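Cellulosomal scaffoldin adaptor protein B (Acetivibrio cellulolyticus, PDB 3FNK) carries a type II cohesin module, the part described here, which probably binds dockerin modules and so links components of the cellulosome. Local coordinates at residues Asp5-Lys8 with Ala9-Thr13. Residues are numbered along the deposited sequence; the frame is centred on the assembly and turned at random.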
loop_
_atom_site.group_PDB
_atom_site.type_symbol
_atom_site.label_atom_id
_atom_site.label_comp_id
_atom_site.label_asym_id
_atom_site.label_seq_id
_atom_site.Cartn_x
_atom_site.Cartn_y
_atom_site.Cartn_z
ATOM N N ASP A 5 -6.267 -1.945 15.518
ATOM C CA ASP A 5 -6.059 -0.485 15.399
ATOM C C ASP A 5 -7.089 0.362 16.208
ATOM O O ASP A 5 -8.011 -0.216 16.823
ATOM C CB ASP A 5 -5.942 -0.072 13.915
ATOM C CG ASP A 5 -4.736 -0.739 13.192
ATOM O OD1 ASP A 5 -3.562 -0.658 13.667
ATOM O OD2 ASP A 5 -4.962 -1.339 12.113
ATOM N N MET A 6 -6.928 1.701 16.200
ATOM C CA MET A 6 -7.511 2.695 17.203
ATOM C C MET A 6 -6.418 3.257 18.167
ATOM O O MET A 6 -6.611 3.311 19.395
ATOM C CB MET A 6 -8.677 2.114 18.009
ATOM C CG MET A 6 -10.041 2.083 17.262
ATOM S SD MET A 6 -10.910 3.695 17.144
ATOM C CE MET A 6 -10.303 4.378 15.582
ATOM N N ILE A 7 -5.308 3.715 17.567
ATOM C CA ILE A 7 -3.933 3.646 18.117
ATOM C C ILE A 7 -3.230 4.989 18.020
ATOM O O ILE A 7 -3.425 5.702 17.056
ATOM C CB ILE A 7 -3.114 2.608 17.297
ATOM C CG1 ILE A 7 -3.531 1.198 17.710
ATOM C CG2 ILE A 7 -1.602 2.790 17.442
ATOM C CD1 ILE A 7 -2.900 0.146 16.891
ATOM N N LYS A 8 -2.409 5.338 19.003
ATOM C CA LYS A 8 -1.768 6.671 18.986
ATOM C C LYS A 8 -0.453 6.779 18.187
ATOM O O LYS A 8 -0.079 7.884 17.783
ATOM C CB LYS A 8 -1.568 7.232 20.399
ATOM C CG LYS A 8 -2.853 7.275 21.217
ATOM C CD LYS A 8 -2.848 8.436 22.198
ATOM C CE LYS A 8 -4.261 8.651 22.742
ATOM N NZ LYS A 8 -4.502 10.060 23.220
ATOM N N ALA A 9 0.235 5.657 17.971
ATOM C CA ALA A 9 1.549 5.646 17.296
ATOM C C ALA A 9 1.374 5.897 15.780
ATOM O O ALA A 9 0.313 5.605 15.213
ATOM C CB ALA A 9 2.253 4.317 17.531
ATOM N N SER A 10 2.385 6.481 15.150
ATOM C CA SER A 10 2.376 6.701 13.699
ATOM C C SER A 10 2.736 5.407 13.002
ATOM O O SER A 10 3.697 4.724 13.397
ATOM C CB SER A 10 3.379 7.788 13.328
ATOM O OG SER A 10 2.977 8.994 13.925
ATOM N N TYR A 11 1.977 5.049 11.968
ATOM C CA TYR A 11 2.344 3.856 11.198
ATOM C C TYR A 11 1.859 3.885 9.751
ATOM O O TYR A 11 1.104 4.772 9.335
ATOM C CB TYR A 11 1.787 2.605 11.861
ATOM C CG TYR A 11 0.303 2.614 12.011
ATOM C CD1 TYR A 11 -0.518 2.280 10.947
ATOM C CD2 TYR A 11 -0.297 2.898 13.246
ATOM C CE1 TYR A 11 -1.899 2.271 11.096
ATOM C CE2 TYR A 11 -1.672 2.886 13.407
ATOM C CZ TYR A 11 -2.466 2.569 12.323
ATOM O OH TYR A 11 -3.847 2.554 12.442
ATOM N N ILE A 12 2.319 2.891 9.021
ATOM C CA ILE A 12 1.717 2.481 7.779
ATOM C C ILE A 12 1.413 1.008 7.879
ATOM O O ILE A 12 2.227 0.215 8.372
ATOM C CB ILE A 12 2.621 2.812 6.527
ATOM C CG1 ILE A 12 1.908 2.397 5.228
ATOM C CG2 ILE A 12 4.015 2.215 6.670
ATOM C CD1 ILE A 12 2.619 2.902 3.905
ATOM N N THR A 13 0.242 0.617 7.404
ATOM C CA THR A 13 -0.050 -0.788 7.435
ATOM C C THR A 13 -0.854 -1.246 6.214
ATOM O O THR A 13 -1.237 -0.428 5.361
ATOM C CB THR A 13 -0.766 -1.158 8.784
ATOM O OG1 THR A 13 -0.592 -2.560 9.042
ATOM C CG2 THR A 13 -2.211 -0.816 8.724
HETATM O O HOH W 1 -5.484 3.717 14.292
HETATM O O HOH W 2 2.077 9.357 16.540
#
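From Asp5, whose carboxylate lies beside the hydroxyl end of Tyr11, the chain doubles back through Ile7, Lys8 and Ala9, so that residues 5-8 and 9-13 run 145° apart end to end. The Tyr11 ring lies on the inner side of this bend. Its CG sits between the backbone N and the carbonyl carbon (chi1 59°), which sends the ring back toward the preceding loop. Ile7 meets the ring at its edge, near the ring plane, with CG2 4.0 Å from Tyr11 CE2. That methyl, anti to the backbone N of Ile7, also packs against Ala9, lying 4.1 Å from Ala9 CB. Farther along the ring, Asp5 turns its carboxylate to within 20° of the ring plane and approaches obliquely, OD1 being 3.4 Å from Tyr11 OH. Water 1 joins the two arms of the bend: it accepts a hydrogen bond from the backbone N of Met6 and is hydrogen-bonded to Tyr11 OH at 2.7 Å. On the outer side of the turn, water 2 donates to both Lys8 O and Ser10 OG, the latter at 2.8 Å; Ser10 OG is also hydrogen-bonded to Lys35 O. Beyond the bend, Tyr11 pairs through its backbone with Asn34, and Ile12 with Phe165 and Ile167. The bend, with Tyr11 packed on its inner side, thus leads the N-terminal segment into strand 11-16, which lies between strands 26-34 and 165-167 in one sheet of the cohesin beta-sandwich.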